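Local structure of aminoglycoside N(3)-acetyltransferase, AAC(3)-IVa (Escherichia coli, 6MN3) at residues 192-197 with 242-247. The protein probably confers resistance to 2-deoxystreptamine antibiotics such as gentamicin and apramycin by transferring an acetyl group from acetyl-CoA to their N3 amine. Sequence-based numbering, arbitrary orientation.
With ZN (zinc ion), chain D.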
loop_
_atom_site.group_PDB
_atom_site.type_symbol
_atom_site.label_atom_id
_atom_site.label_comp_id
_atom_site.label_asym_id
_atom_site.label_seq_id
_atom_site.Cartn_x
_atom_site.Cartn_y
_atom_site.Cartn_z
ATOM N N CYS A 192 -11.604 -5.989 4.413
ATOM C CA CYS A 192 -10.867 -4.734 4.544
ATOM C C CYS A 192 -11.758 -3.502 4.435
ATOM O O CYS A 192 -11.248 -2.376 4.424
ATOM C CB CYS A 192 -9.730 -4.639 3.518
ATOM S SG CYS A 192 -8.493 -5.949 3.646
ATOM N N GLU A 193 -13.079 -3.681 4.357
ATOM C CA GLU A 193 -13.976 -2.536 4.248
ATOM C C GLU A 193 -13.931 -1.677 5.504
ATOM O O GLU A 193 -13.996 -0.445 5.421
ATOM C CB GLU A 193 -15.403 -3.013 3.978
ATOM C CG GLU A 193 -15.668 -3.394 2.533
ATOM C CD GLU A 193 -16.957 -4.171 2.364
ATOM O OE1 GLU A 193 -16.960 -5.391 2.630
ATOM O OE2 GLU A 193 -17.973 -3.560 1.970
ATOM N N ARG A 194 -13.812 -2.306 6.674
ATOM C CA ARG A 194 -13.775 -1.579 7.936
ATOM C C ARG A 194 -12.487 -0.795 8.131
ATOM O O ARG A 194 -12.364 -0.087 9.138
ATOM C CB ARG A 194 -13.978 -2.544 9.104
ATOM C CG ARG A 194 -15.303 -3.291 9.061
ATOM C CD ARG A 194 -16.310 -2.681 10.021
ATOM N NE ARG A 194 -15.923 -2.881 11.414
ATOM C CZ ARG A 194 -16.658 -2.504 12.454
ATOM N NH1 ARG A 194 -17.825 -1.904 12.261
ATOM N NH2 ARG A 194 -16.227 -2.724 13.688
ATOM N N PHE A 195 -11.526 -0.904 7.208
ATOM C CA PHE A 195 -10.357 -0.033 7.248
ATOM C C PHE A 195 -10.738 1.432 7.090
ATOM O O PHE A 195 -9.969 2.309 7.498
ATOM C CB PHE A 195 -9.361 -0.421 6.153
ATOM C CG PHE A 195 -8.488 -1.594 6.506
ATOM C CD1 PHE A 195 -8.681 -2.295 7.686
ATOM C CD2 PHE A 195 -7.470 -1.992 5.654
ATOM C CE1 PHE A 195 -7.876 -3.375 8.008
ATOM C CE2 PHE A 195 -6.661 -3.068 5.970
ATOM C CZ PHE A 195 -6.865 -3.761 7.147
ATOM N N ALA A 196 -11.910 1.714 6.513
ATOM C CA ALA A 196 -12.356 3.091 6.333
ATOM C C ALA A 196 -12.588 3.806 7.657
ATOM O O ALA A 196 -12.697 5.037 7.670
ATOM C CB ALA A 196 -13.632 3.121 5.490
ATOM N N LEU A 197 -12.678 3.066 8.768
ATOM C CA LEU A 197 -12.767 3.707 10.076
ATOM C C LEU A 197 -11.545 4.570 10.358
ATOM O O LEU A 197 -11.658 5.617 11.007
ATOM C CB LEU A 197 -12.924 2.651 11.171
ATOM C CG LEU A 197 -14.190 1.795 11.163
ATOM C CD1 LEU A 197 -14.099 0.716 12.230
ATOM C CD2 LEU A 197 -15.422 2.658 11.368
ATOM N N LEU A 242 -13.227 -5.994 12.086
ATOM C CA LEU A 242 -14.063 -7.114 11.672
ATOM C C LEU A 242 -15.520 -6.682 11.608
ATOM O O LEU A 242 -16.042 -6.089 12.560
ATOM C CB LEU A 242 -13.914 -8.294 12.634
ATOM C CG LEU A 242 -12.586 -9.051 12.635
ATOM C CD1 LEU A 242 -12.764 -10.403 13.307
ATOM C CD2 LEU A 242 -12.046 -9.212 11.220
ATOM N N HIS A 243 -16.168 -6.975 10.486
ATOM C CA HIS A 243 -17.600 -6.747 10.384
ATOM C C HIS A 243 -18.323 -7.569 11.446
ATOM O O HIS A 243 -17.959 -8.726 11.686
ATOM C CB HIS A 243 -18.112 -7.131 8.995
ATOM C CG HIS A 243 -18.179 -5.986 8.035
ATOM N ND1 HIS A 243 -17.260 -5.809 7.024
ATOM C CD2 HIS A 243 -19.060 -4.964 7.927
ATOM C CE1 HIS A 243 -17.570 -4.726 6.336
ATOM N NE2 HIS A 243 -18.658 -4.194 6.863
ATOM N N PRO A 244 -19.338 -7.014 12.103
ATOM C CA PRO A 244 -20.108 -7.812 13.047
ATOM C C PRO A 244 -20.856 -8.910 12.318
ATOM O O PRO A 244 -21.132 -8.799 11.107
ATOM C CB PRO A 244 -21.067 -6.794 13.678
ATOM C CG PRO A 244 -21.159 -5.692 12.687
ATOM C CD PRO A 244 -19.812 -5.622 12.034
ATOM N N PRO A 245 -21.194 -10.000 13.010
ATOM C CA PRO A 245 -21.977 -11.066 12.364
ATOM C C PRO A 245 -23.328 -10.596 11.851
ATOM O O PRO A 245 -23.914 -11.266 10.990
ATOM C CB PRO A 245 -22.130 -12.115 13.476
ATOM C CG PRO A 245 -21.006 -11.831 14.427
ATOM C CD PRO A 245 -20.815 -10.346 14.390
ATOM N N GLU A 246 -23.840 -9.469 12.351
ATOM C CA GLU A 246 -25.086 -8.917 11.829
ATOM C C GLU A 246 -24.942 -8.542 10.359
ATOM O O GLU A 246 -25.790 -8.893 9.530
ATOM C CB GLU A 246 -25.507 -7.704 12.658
ATOM C CG GLU A 246 -26.462 -6.758 11.944
ATOM C CD GLU A 246 -27.855 -7.340 11.781
ATOM O OE1 GLU A 246 -28.117 -7.997 10.750
ATOM O OE2 GLU A 246 -28.689 -7.143 12.688
ATOM N N ALA A 247 -23.860 -7.837 10.015
ATOM C CA ALA A 247 -23.624 -7.457 8.626
ATOM C C ALA A 247 -23.471 -8.668 7.714
ATOM O O ALA A 247 -23.627 -8.536 6.496
ATOM C CB ALA A 247 -22.384 -6.567 8.525
HETATM ZN ZN ZN D . -16.319 -7.686 6.438
#
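R194 lays its aliphatic stem over one face of the H243 imidazole. The contact is a CH-pi one: R194 CG sits 3.9 Å from the centroid of the H243 ring, 13° off the ring normal. E193 reaches the same ring differently. E193 CB meets the ring edge near its plane, 3.6 Å from H243 CE1. H243 thus has one neighbour over a face and another at an edge, while its ND1 binds the zinc ion at 2.2 Å. These contacts probably help to fix the rotation of the ring.

Beyond CG the R194 chain bends twice, first at chi2 (-102°). The bends carry the guanidinium past the ring to the backbone of L242, its plane tilted 41° from the imidazole. L242 O lies over one guanidinium face, 3.4 Å from R194 NE, at too poor an angle for a hydrogen bond. P244 CD covers the rim of that face, and L197 CD1 lies over the centre of the opposite one. R194 NH2 hydrogen-bonds to I240 O, just before the 242-247 segment.

C191, C249 and C252 complete the zinc site with H243. The arrangement belongs to a zinc site of three cysteines and one histidine, in which C249 and C252 form a CxxC pair.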